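Local coordinates for uncharacterized protein (PDB 4XHO), which is probably an actin-like ATPase of the ParM type, related to filament-forming proteins that segregate plasmid DNA, and is bound here to ATP and magnesium, at residues K23-N28 against T403-L408; I33-I38 against I396-Y401; I234-A239 against I368-G373; K276-E281 against V332-T337. The protein carries 2 engineered substitutions. One frame throughout, in Å; residues are numbered along the deposited sequence.

Interaction 1 of 4, residues K23-N28 against T403-L408. With ATP (adenosine-5'-triphosphate), chain B.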
# COMPACT_ATOMS: atom_id res chain seq x y z
N LYS A 23 -4.24 -0.83 -0.05
CA LYS A 23 -3.45 -1.92 -0.63
C LYS A 23 -4.03 -3.30 -0.32
O LYS A 23 -4.52 -3.57 0.79
CB LYS A 23 -2.03 -1.84 -0.13
CG LYS A 23 -1.40 -0.47 -0.30
CD LYS A 23 0.11 -0.59 -0.38
CE LYS A 23 0.76 0.24 0.69
NZ LYS A 23 2.20 -0.03 0.71
N ILE A 24 -3.95 -4.18 -1.32
CA ILE A 24 -4.38 -5.57 -1.17
C ILE A 24 -3.33 -6.55 -1.71
O ILE A 24 -2.75 -6.34 -2.77
CB ILE A 24 -5.72 -5.80 -1.89
CG1 ILE A 24 -6.21 -7.23 -1.70
CG2 ILE A 24 -5.59 -5.48 -3.36
CD1 ILE A 24 -7.57 -7.50 -2.36
N SER A 25 -3.06 -7.60 -0.94
CA SER A 25 -2.30 -8.76 -1.44
C SER A 25 -3.23 -9.97 -1.33
O SER A 25 -3.85 -10.17 -0.29
CB SER A 25 -1.01 -8.99 -0.65
OG SER A 25 -0.14 -7.88 -0.75
N PHE A 26 -3.34 -10.75 -2.40
CA PHE A 26 -4.26 -11.90 -2.43
C PHE A 26 -3.64 -13.05 -3.22
O PHE A 26 -2.73 -12.85 -4.03
CB PHE A 26 -5.60 -11.50 -3.06
CG PHE A 26 -5.49 -11.11 -4.52
CD1 PHE A 26 -5.03 -9.85 -4.89
CD2 PHE A 26 -5.79 -12.02 -5.52
CE1 PHE A 26 -4.90 -9.50 -6.22
CE2 PHE A 26 -5.66 -11.68 -6.85
CZ PHE A 26 -5.21 -10.42 -7.21
N LEU A 27 -4.16 -14.26 -3.01
CA LEU A 27 -3.78 -15.41 -3.82
C LEU A 27 -4.52 -15.45 -5.14
O LEU A 27 -5.75 -15.56 -5.16
CB LEU A 27 -4.06 -16.70 -3.08
CG LEU A 27 -3.20 -16.97 -1.86
CD1 LEU A 27 -3.52 -18.36 -1.39
CD2 LEU A 27 -1.75 -16.84 -2.24
N ASN A 28 -3.80 -15.40 -6.25
CA ASN A 28 -4.45 -15.61 -7.53
C ASN A 28 -4.73 -17.10 -7.78
O ASN A 28 -4.52 -17.93 -6.90
CB ASN A 28 -3.62 -15.01 -8.68
CG ASN A 28 -2.20 -15.53 -8.71
OD1 ASN A 28 -1.92 -16.67 -8.33
ND2 ASN A 28 -1.28 -14.69 -9.17
N THR A 403 3.28 -5.07 4.64
CA THR A 403 2.15 -5.22 5.55
C THR A 403 0.95 -6.00 4.95
O THR A 403 0.35 -6.84 5.63
CB THR A 403 1.67 -3.85 6.02
OG1 THR A 403 2.75 -3.20 6.69
CG2 THR A 403 0.48 -3.99 6.97
N SER A 404 0.56 -5.73 3.70
CA SER A 404 -0.58 -6.46 3.15
C SER A 404 -0.17 -7.92 3.02
O SER A 404 -0.93 -8.83 3.40
CB SER A 404 -1.07 -5.89 1.81
OG SER A 404 -0.02 -5.67 0.89
N ARG A 405 1.04 -8.15 2.52
CA ARG A 405 1.58 -9.50 2.43
C ARG A 405 1.57 -10.23 3.79
O ARG A 405 1.22 -11.41 3.85
CB ARG A 405 2.99 -9.45 1.85
CG ARG A 405 2.99 -9.11 0.36
CD ARG A 405 4.40 -8.77 -0.17
NE ARG A 405 5.25 -9.95 -0.06
CZ ARG A 405 5.26 -10.94 -0.94
NH1 ARG A 405 4.48 -10.86 -2.01
NH2 ARG A 405 6.05 -11.99 -0.77
N SER A 406 1.91 -9.54 4.88
CA SER A 406 1.89 -10.17 6.19
C SER A 406 0.48 -10.61 6.59
O SER A 406 0.26 -11.74 7.08
CB SER A 406 2.46 -9.24 7.26
OG SER A 406 3.87 -9.26 7.23
N TYR A 407 -0.46 -9.70 6.38
CA TYR A 407 -1.86 -9.99 6.65
C TYR A 407 -2.34 -11.18 5.82
O TYR A 407 -3.07 -12.02 6.32
CB TYR A 407 -2.71 -8.78 6.35
CG TYR A 407 -2.45 -7.56 7.21
CD1 TYR A 407 -1.64 -7.62 8.35
CD2 TYR A 407 -3.04 -6.35 6.89
CE1 TYR A 407 -1.43 -6.49 9.13
CE2 TYR A 407 -2.83 -5.22 7.66
CZ TYR A 407 -2.04 -5.30 8.77
OH TYR A 407 -1.88 -4.15 9.50
N LEU A 408 -1.92 -11.25 4.56
CA LEU A 408 -2.37 -12.30 3.65
C LEU A 408 -1.85 -13.65 4.12
O LEU A 408 -2.58 -14.64 4.17
CB LEU A 408 -1.90 -12.02 2.22
CG LEU A 408 -2.01 -13.19 1.23
CD1 LEU A 408 -3.47 -13.58 1.07
CD2 LEU A 408 -1.39 -12.85 -0.13
PG ATP B . 1.25 5.47 3.89
O1G ATP B . 1.33 6.98 3.98
O2G ATP B . -0.14 4.91 3.68
O3G ATP B . 2.10 4.74 4.91
PB ATP B . 1.75 3.92 1.53
O1B ATP B . 0.67 4.26 0.53
O2B ATP B . 1.73 2.64 2.34
O3B ATP B . 2.02 5.15 2.51
PA ATP B . 4.05 2.97 0.16
O1A ATP B . 3.21 2.07 -0.72
O2A ATP B . 4.76 2.41 1.36
O3A ATP B . 3.14 4.15 0.74
O5' ATP B . 5.11 3.79 -0.71
C5' ATP B . 5.86 4.85 -0.12
C4' ATP B . 6.66 5.54 -1.21
O4' ATP B . 7.48 4.61 -1.94
C3' ATP B . 5.71 6.17 -2.20
O3' ATP B . 6.18 7.48 -2.52
C2' ATP B . 5.77 5.25 -3.40
O2' ATP B . 5.41 5.92 -4.61
C1' ATP B . 7.22 4.78 -3.33
N9 ATP B . 7.50 3.52 -4.05
C8 ATP B . 6.76 2.40 -4.01
N7 ATP B . 7.31 1.42 -4.77
C5 ATP B . 8.42 1.93 -5.33
C6 ATP B . 9.47 1.42 -6.24
N6 ATP B . 9.42 0.16 -6.72
N1 ATP B . 10.46 2.27 -6.58
C2 ATP B . 10.51 3.53 -6.10
N3 ATP B . 9.60 4.06 -5.26
C4 ATP B . 8.54 3.31 -4.85
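Ser25 and Ser404 meet hydroxyl to hydroxyl: their OG atoms lie 2.8 Å apart, a likely hydrogen bond between strand 21-27 and helix 402-415, although the Ser25 proton could go to Ser35 OG instead. The Ser404 OG sits between its backbone N and carbonyl carbon (chi1 48°), which turns it toward the strand. A short polar chain thus crosses the interface and ends where Ser404 OG donates to Tyr401 O. CG of Arg405 lies 3.5 Å from Ser25 OG, while the guanidinium turns off to a salt bridge with Asp212.

One helical turn on, Leu408 closes the packed part. Its CD2 rests 3.6 Å from the backbone C of Ser25, and CD1 approaches CA of Phe26 at 4.0 Å, so the methyls meet mainly the strand backbone, with Ser25 CB also close to CD2. Packing thins toward Leu27, which is partly exposed and brings CG only to 4.5 Å from Leu408 CD1.

At the other end, Lys23 runs past the helix toward the nucleotide, its NZ 2.7 Å from O1A of ATP. The same amine lies very close to Ala400 O, probably hydrogen-bonded though the spacing is doubtful, and in a cation-pi relation with Tyr401. The chemistry implies a division of labour: hydroxyls and leucine methyls join strand to helix, while the lysine supplies a positive charge that probably offsets the negative charge of the phosphates.

Interaction 2 of 4, residues I33-I38 against I396-Y401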
# COMPACT_ATOMS: atom_id res chain seq x y z
N ILE A 33 1.02 -14.71 -4.66
CA ILE A 33 0.61 -13.41 -4.19
C ILE A 33 0.58 -12.42 -5.35
O ILE A 33 1.48 -12.39 -6.18
CB ILE A 33 1.55 -12.90 -3.08
CG1 ILE A 33 1.57 -13.91 -1.92
CG2 ILE A 33 1.11 -11.51 -2.63
CD1 ILE A 33 2.25 -13.43 -0.64
N GLU A 34 -0.48 -11.64 -5.41
CA GLU A 34 -0.64 -10.60 -6.42
C GLU A 34 -1.04 -9.38 -5.62
O GLU A 34 -1.91 -9.46 -4.73
CB GLU A 34 -1.69 -11.01 -7.47
CG GLU A 34 -1.93 -10.03 -8.63
CD GLU A 34 -2.60 -10.73 -9.84
OE1 GLU A 34 -2.38 -11.94 -10.04
OE2 GLU A 34 -3.36 -10.06 -10.59
N SER A 35 -0.39 -8.25 -5.87
CA SER A 35 -0.66 -7.09 -5.07
C SER A 35 -0.99 -5.90 -5.95
O SER A 35 -0.48 -5.79 -7.06
CB SER A 35 0.53 -6.79 -4.16
OG SER A 35 0.80 -7.88 -3.31
N PHE A 36 -1.86 -5.01 -5.44
CA PHE A 36 -2.12 -3.75 -6.12
C PHE A 36 -2.76 -2.76 -5.16
O PHE A 36 -3.22 -3.13 -4.07
CB PHE A 36 -3.00 -3.97 -7.37
CG PHE A 36 -4.41 -4.46 -7.08
CD1 PHE A 36 -5.43 -3.57 -6.76
CD2 PHE A 36 -4.73 -5.80 -7.19
CE1 PHE A 36 -6.73 -4.02 -6.52
CE2 PHE A 36 -6.02 -6.25 -6.95
CZ PHE A 36 -7.02 -5.35 -6.61
N ALA A 37 -2.76 -1.48 -5.55
CA ALA A 37 -3.26 -0.41 -4.68
C ALA A 37 -4.26 0.52 -5.38
O ALA A 37 -4.05 0.96 -6.51
CB ALA A 37 -2.11 0.39 -4.14
N ILE A 38 -5.33 0.82 -4.67
CA ILE A 38 -6.30 1.78 -5.14
C ILE A 38 -6.22 3.06 -4.30
O ILE A 38 -6.43 3.02 -3.08
CB ILE A 38 -7.73 1.21 -5.07
CG1 ILE A 38 -7.83 -0.08 -5.91
CG2 ILE A 38 -8.75 2.26 -5.50
CD1 ILE A 38 -9.22 -0.66 -6.02
N ILE A 396 13.26 -7.40 -2.12
CA ILE A 396 13.04 -5.99 -1.87
C ILE A 396 11.93 -5.39 -2.74
O ILE A 396 11.27 -4.45 -2.31
CB ILE A 396 14.33 -5.17 -2.07
CG1 ILE A 396 15.52 -5.90 -1.45
CG2 ILE A 396 14.22 -3.80 -1.43
CD1 ILE A 396 16.57 -6.32 -2.46
N GLN A 397 11.70 -5.94 -3.94
CA GLN A 397 10.69 -5.36 -4.84
C GLN A 397 9.30 -5.39 -4.22
O GLN A 397 8.46 -4.55 -4.54
CB GLN A 397 10.63 -6.07 -6.20
CG GLN A 397 11.91 -6.10 -7.00
CD GLN A 397 12.78 -7.29 -6.62
OE1 GLN A 397 12.66 -7.84 -5.52
NE2 GLN A 397 13.65 -7.71 -7.55
N GLU A 398 9.05 -6.36 -3.34
CA GLU A 398 7.74 -6.45 -2.71
C GLU A 398 7.72 -5.72 -1.37
O GLU A 398 6.89 -6.00 -0.50
CB GLU A 398 7.33 -7.92 -2.57
CG GLU A 398 6.70 -8.51 -3.86
CD GLU A 398 5.38 -7.79 -4.27
OE1 GLU A 398 4.29 -8.06 -3.68
OE2 GLU A 398 5.43 -6.95 -5.20
N SER A 399 8.61 -4.75 -1.21
CA SER A 399 8.72 -4.04 0.05
C SER A 399 7.52 -3.15 0.36
O SER A 399 7.10 -3.07 1.51
CB SER A 399 9.99 -3.20 0.05
OG SER A 399 10.23 -2.67 1.33
N ALA A 400 6.97 -2.50 -0.65
CA ALA A 400 5.79 -1.65 -0.43
C ALA A 400 4.57 -2.44 0.07
O ALA A 400 3.78 -1.93 0.87
CB ALA A 400 5.44 -0.89 -1.69
N TYR A 401 4.43 -3.69 -0.37
CA TYR A 401 3.29 -4.51 0.01
C TYR A 401 3.56 -5.37 1.23
O TYR A 401 2.81 -6.29 1.51
CB TYR A 401 2.85 -5.37 -1.16
CG TYR A 401 2.19 -4.51 -2.19
CD1 TYR A 401 0.88 -4.12 -2.03
CD2 TYR A 401 2.90 -4.00 -3.27
CE1 TYR A 401 0.27 -3.29 -2.92
CE2 TYR A 401 2.29 -3.16 -4.17
CZ TYR A 401 0.97 -2.81 -3.99
OH TYR A 401 0.31 -1.98 -4.87
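Tyr401 lays one face of its ring over Ser35, whose CB stands 3.5 Å from the ring centroid and 15° off the ring normal, the geometry of a CH-pi contact. With CG anti to the carbonyl carbon (chi1 -72°), the ring projects from its loop to the strand, and its closest carbons to Ser35 CB are CG and CD1, both at 3.4 Å. The phenol end travels further along the strand. OH comes within 3.2 Å of the Phe36 carbonyl C, and Ala37 N lies at the ring edge, near its plane, but makes no hydrogen bond with OH because the angle is poor. Ala37 CB packs beside the same oxygen at 3.5 Å.

The rest of the meeting is thinner. Glu398 bends at chi2 and brings OE1 to 3.5 Å from Ser35 OG, a polar partner of that hydroxyl being Ser25.

Tyr401 is the N-cap residue of helix 402-415, so the contact seats the start of the last helix against strand 33-45 close to the nucleotide, consistent with an actin-like fold in which the C-terminal segment returns to the first domain.

Interaction 3 of 4, residues I234-A239 against I368-G373. With ATP (adenosine-5'-triphosphate), chain B.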
# COMPACT_ATOMS: atom_id res chain seq x y z
N ILE A 234 9.56 -2.76 13.58
CA ILE A 234 9.18 -2.72 12.17
C ILE A 234 8.95 -1.26 11.78
O ILE A 234 8.04 -0.60 12.29
CB ILE A 234 7.92 -3.56 11.85
CG1 ILE A 234 8.13 -5.01 12.22
CG2 ILE A 234 7.64 -3.53 10.34
CD1 ILE A 234 6.91 -5.89 11.93
N ASN A 235 9.80 -0.78 10.90
CA ASN A 235 9.66 0.56 10.37
C ASN A 235 9.06 0.51 8.99
O ASN A 235 9.74 0.10 8.03
CB ASN A 235 11.02 1.26 10.31
CG ASN A 235 11.79 1.14 11.59
OD1 ASN A 235 11.71 2.01 12.46
ND2 ASN A 235 12.56 0.07 11.73
N ASP A 236 7.79 0.92 8.88
CA ASP A 236 7.13 0.91 7.59
C ASP A 236 7.26 2.32 7.04
O ASP A 236 6.60 3.23 7.51
CB ASP A 236 5.67 0.47 7.70
CG ASP A 236 5.03 0.17 6.34
OD1 ASP A 236 5.35 0.88 5.36
OD2 ASP A 236 4.21 -0.76 6.24
N LEU A 237 8.13 2.50 6.05
CA LEU A 237 8.36 3.81 5.45
C LEU A 237 7.35 4.08 4.32
O LEU A 237 7.40 3.45 3.24
CB LEU A 237 9.80 3.89 4.93
CG LEU A 237 10.91 3.31 5.86
CD1 LEU A 237 12.30 3.66 5.39
CD2 LEU A 237 10.73 3.72 7.31
N GLY A 238 6.42 4.99 4.57
CA GLY A 238 5.32 5.20 3.63
C GLY A 238 5.34 6.54 2.89
O GLY A 238 6.27 7.36 3.06
N ALA A 239 4.30 6.74 2.08
CA ALA A 239 4.15 7.95 1.27
C ALA A 239 4.02 9.23 2.11
O ALA A 239 4.82 10.16 1.94
CB ALA A 239 2.96 7.81 0.35
N ILE A 368 13.68 -4.23 11.48
CA ILE A 368 13.19 -4.47 10.14
C ILE A 368 12.77 -3.14 9.50
O ILE A 368 12.14 -2.30 10.15
CB ILE A 368 12.00 -5.46 10.13
CG1 ILE A 368 12.42 -6.82 10.67
CG2 ILE A 368 11.48 -5.62 8.72
CD1 ILE A 368 12.10 -7.03 12.12
N VAL A 369 13.14 -2.95 8.24
CA VAL A 369 12.74 -1.76 7.49
C VAL A 369 11.98 -2.13 6.21
O VAL A 369 12.52 -2.84 5.37
CB VAL A 369 13.94 -0.91 7.11
CG1 VAL A 369 13.49 0.42 6.60
CG2 VAL A 369 14.87 -0.73 8.30
N VAL A 370 10.74 -1.66 6.07
CA VAL A 370 9.90 -2.05 4.94
C VAL A 370 9.18 -0.83 4.37
O VAL A 370 9.48 0.29 4.78
CB VAL A 370 8.85 -3.09 5.34
CG1 VAL A 370 9.53 -4.35 5.88
CG2 VAL A 370 7.92 -2.50 6.39
N GLY A 371 8.21 -1.05 3.47
CA GLY A 371 7.45 0.03 2.87
C GLY A 371 8.06 0.54 1.57
O GLY A 371 9.18 0.16 1.19
N GLY A 372 7.35 1.40 0.88
CA GLY A 372 7.84 1.88 -0.38
C GLY A 372 9.05 2.79 -0.24
O GLY A 372 9.80 2.94 -1.19
N GLY A 373 9.24 3.40 0.92
CA GLY A 373 10.36 4.29 1.13
C GLY A 373 11.70 3.60 0.94
O GLY A 373 12.68 4.22 0.53
PG ATP B . 1.25 5.47 3.89
O1G ATP B . 1.33 6.98 3.98
O2G ATP B . -0.14 4.91 3.68
O3G ATP B . 2.10 4.74 4.91
PB ATP B . 1.75 3.92 1.53
O1B ATP B . 0.67 4.26 0.53
O2B ATP B . 1.73 2.64 2.34
O3B ATP B . 2.02 5.15 2.51
PA ATP B . 4.05 2.97 0.16
O1A ATP B . 3.21 2.07 -0.72
O2A ATP B . 4.76 2.41 1.36
O3A ATP B . 3.14 4.15 0.74
O5' ATP B . 5.11 3.79 -0.71
C5' ATP B . 5.86 4.85 -0.12
C4' ATP B . 6.66 5.54 -1.21
O4' ATP B . 7.48 4.61 -1.94
C3' ATP B . 5.71 6.17 -2.20
O3' ATP B . 6.18 7.48 -2.52
C2' ATP B . 5.77 5.25 -3.40
O2' ATP B . 5.41 5.92 -4.61
C1' ATP B . 7.22 4.78 -3.33
N9 ATP B . 7.50 3.52 -4.05
C8 ATP B . 6.76 2.40 -4.01
N7 ATP B . 7.31 1.42 -4.77
C5 ATP B . 8.42 1.93 -5.33
C6 ATP B . 9.47 1.42 -6.24
N6 ATP B . 9.42 0.16 -6.72
N1 ATP B . 10.46 2.27 -6.58
C2 ATP B . 10.51 3.53 -6.10
N3 ATP B . 9.60 4.06 -5.26
C4 ATP B . 8.54 3.31 -4.85
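Ile368 O is gripped twice by Asn235: the backbone N donates at 2.9 Å, and the side-chain ND2 also at 2.9 Å. The two donors reach the oxygen from opposite faces of its carbonyl plane, ND2 standing 39° out of that plane. The torsion that sets CG beside the backbone N (chi1 -48°) lets one residue supply both bonds, and the remaining OD1 is taken by Asn244. Asn235 O in turn accepts from Val370 N at 2.8 Å with a nearly straight N-H (179°), and Leu237 N donates to Val370 O. These bonds join strands 231-237 and 366-370 in parallel pairing.

Beyond the strands the pattern continues into the loops. Leu237 O accepts from Gly373 N at 3.0 Å; Gly372 N, though near that oxygen, donates to ATP O2A at 2.8 Å. Ala239 N faces two phosphate oxygens of ATP, O3B at 2.8 Å and the more distant O3A. Asp236, about 4 Å from the bound magnesium, has OD2 bonded to Thr403.

Apolar side chains pack alongside them on both faces of the sheet, with Leu237 CD1 against Val369 CG1 at 3.7 Å and Ile234 CG2 beside Val370 CG2. Two strands thus end in two glycine-bearing turns, from which Ala239 N and Gly372 N donate to one triphosphate. This is consistent with the nucleotide site of actin-like proteins, in which Asp-Leu-Gly-Ala resembles the phosphate-2 motif and the glycine run the adenosine motif.

Interaction 4 of 4, residues K276-E281 against V332-T337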
# COMPACT_ATOMS: atom_id res chain seq x y z
N LYS A 276 10.81 20.96 -12.65
CA LYS A 276 10.07 22.01 -13.34
C LYS A 276 10.87 23.31 -13.44
O LYS A 276 10.83 23.99 -14.46
CB LYS A 276 8.74 22.27 -12.65
CG LYS A 276 7.73 23.01 -13.51
CD LYS A 276 6.47 23.26 -12.72
CE LYS A 276 5.39 23.94 -13.54
NZ LYS A 276 4.19 24.12 -12.68
N GLU A 277 11.61 23.64 -12.38
CA GLU A 277 12.47 24.83 -12.45
C GLU A 277 13.54 24.70 -13.54
O GLU A 277 13.74 25.64 -14.31
CB GLU A 277 13.14 25.10 -11.10
CG GLU A 277 12.25 25.82 -10.12
CD GLU A 277 12.96 26.13 -8.82
OE1 GLU A 277 14.21 26.05 -8.79
OE2 GLU A 277 12.26 26.45 -7.83
N ARG A 278 14.22 23.56 -13.62
CA ARG A 278 15.23 23.37 -14.66
C ARG A 278 14.66 23.45 -16.08
O ARG A 278 15.32 23.94 -17.00
CB ARG A 278 15.96 22.03 -14.51
CG ARG A 278 17.35 22.12 -15.09
CD ARG A 278 18.09 20.85 -14.95
NE ARG A 278 19.02 20.99 -13.84
CZ ARG A 278 19.88 20.06 -13.46
NH1 ARG A 278 19.96 18.89 -14.10
NH2 ARG A 278 20.67 20.29 -12.41
N PHE A 279 13.44 22.97 -16.27
CA PHE A 279 12.81 23.09 -17.57
C PHE A 279 12.43 24.54 -17.83
O PHE A 279 12.01 24.88 -18.93
CB PHE A 279 11.58 22.20 -17.67
CG PHE A 279 11.88 20.78 -18.07
CD1 PHE A 279 12.08 20.45 -19.40
CD2 PHE A 279 11.93 19.78 -17.12
CE1 PHE A 279 12.35 19.15 -19.77
CE2 PHE A 279 12.20 18.48 -17.48
CZ PHE A 279 12.40 18.16 -18.81
N MET A 280 12.56 25.39 -16.83
CA MET A 280 12.10 26.77 -16.99
C MET A 280 13.23 27.76 -17.31
O MET A 280 13.14 28.94 -16.98
CB MET A 280 11.32 27.20 -15.75
CG MET A 280 9.85 26.75 -15.79
SD MET A 280 9.12 26.90 -17.43
CE MET A 280 7.41 26.53 -17.10
N GLU A 281 14.28 27.25 -17.96
CA GLU A 281 15.15 28.09 -18.77
C GLU A 281 15.20 27.47 -20.15
O GLU A 281 15.59 26.31 -20.30
CB GLU A 281 16.56 28.22 -18.18
CG GLU A 281 16.60 28.66 -16.73
CD GLU A 281 16.46 27.50 -15.78
OE1 GLU A 281 15.82 26.50 -16.17
OE2 GLU A 281 16.99 27.56 -14.65
N VAL A 332 11.50 19.50 -25.15
CA VAL A 332 12.78 19.46 -24.45
C VAL A 332 12.96 18.20 -23.59
O VAL A 332 12.01 17.72 -22.96
CB VAL A 332 12.96 20.72 -23.57
CG1 VAL A 332 14.14 20.58 -22.63
CG2 VAL A 332 13.12 21.95 -24.44
N LYS A 333 14.17 17.68 -23.57
CA LYS A 333 14.48 16.48 -22.82
C LYS A 333 15.66 16.75 -21.87
O LYS A 333 16.80 16.81 -22.31
CB LYS A 333 14.79 15.33 -23.78
CG LYS A 333 15.19 14.02 -23.13
CD LYS A 333 15.69 13.05 -24.19
CE LYS A 333 16.54 11.94 -23.59
NZ LYS A 333 17.06 11.02 -24.64
N GLU A 334 15.37 16.90 -20.58
CA GLU A 334 16.42 17.17 -19.60
C GLU A 334 16.89 15.91 -18.89
O GLU A 334 16.10 15.00 -18.60
CB GLU A 334 15.93 18.18 -18.57
CG GLU A 334 15.76 19.58 -19.09
CD GLU A 334 17.07 20.34 -19.11
OE1 GLU A 334 17.12 21.42 -19.75
OE2 GLU A 334 18.03 19.86 -18.47
N ASN A 335 18.19 15.86 -18.61
CA ASN A 335 18.74 14.88 -17.70
C ASN A 335 18.65 15.42 -16.28
O ASN A 335 19.33 16.38 -15.93
CB ASN A 335 20.19 14.56 -18.06
CG ASN A 335 20.76 13.43 -17.24
OD1 ASN A 335 20.74 13.46 -16.00
ND2 ASN A 335 21.26 12.40 -17.91
N VAL A 336 17.78 14.82 -15.46
CA VAL A 336 17.56 15.36 -14.12
C VAL A 336 18.07 14.41 -13.04
O VAL A 336 17.54 14.39 -11.92
CB VAL A 336 16.06 15.68 -13.87
CG1 VAL A 336 15.58 16.74 -14.85
CG2 VAL A 336 15.21 14.43 -13.99
N THR A 337 19.13 13.66 -13.36
CA THR A 337 19.67 12.62 -12.49
C THR A 337 20.18 13.14 -11.14
O THR A 337 19.88 12.56 -10.10
CB THR A 337 20.81 11.85 -13.18
OG1 THR A 337 20.31 11.23 -14.38
CG2 THR A 337 21.38 10.78 -12.27
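Phe279 leans its ring on strand 332-335. CB leaves the backbone with CG anti to the carbonyl carbon (chi1 -85°). CG stands 4.2 Å from Glu334 CG, an outlying touch. CD1 meets Glu334 CG, and Val332 CG1 at 3.8 Å. CE1 is more closely surrounded: Glu334 CG is at 3.5 Å, and Val332 O approaches the ring edge near its plane. At the tip, Phe279 CZ lies 3.5 Å from Glu334 CB. CE2 has the same carbon a little further off. The glutamate methylene therefore covers one face, with CG 3.7 Å from the ring centroid and 18° off the normal, a CH-pi contact. The carboxylate is turned almost at right angles to the ring (84° between planes).

That carboxylate lies nearer Arg278, whose CD is 3.7 Å from Glu334 OE2. The guanidinium does not pair with it; its NE stays 4.9 Å from OE2, and the arginine's salt bridge is to Asp338. Asn335 makes an Asx turn, its OD1 accepting from Thr337 N at 3.1 Å as well as from Thr337 OG1.

Phe279 follows helix 265-278 and sits on the two-stranded sheet 326-329/332-335, where Trp329 meets it edge-to-face. The Asx turn leads from the second of these strands into helix 337-362, which carries Asp338, so Arg278 also ties the end of one helix to the start of the other.

How the interactions relate
Interactions 1 and 3 are buried and both touch ATP, but they differ in kind: 23-28/403-408 joins a strand to a helix by hydroxyls and methyls, whereas 234-239/368-373 pairs two strands by backbone bonds. Interaction 2 is a more exposed contact near the same site. It is tied to interaction 1 through neighbouring strands 21-27 and 33-45 and through the Ser25-Ser35 hydroxyl pair, and to interaction 3 through Ser399 and Gly371. Thr403 and Asp236 link interactions 1 and 3 directly. Interaction 4 stands apart at the surface, its centre about 30 Å from that of interaction 3, and relies on ring packing with no clear hydrogen bond between its segments.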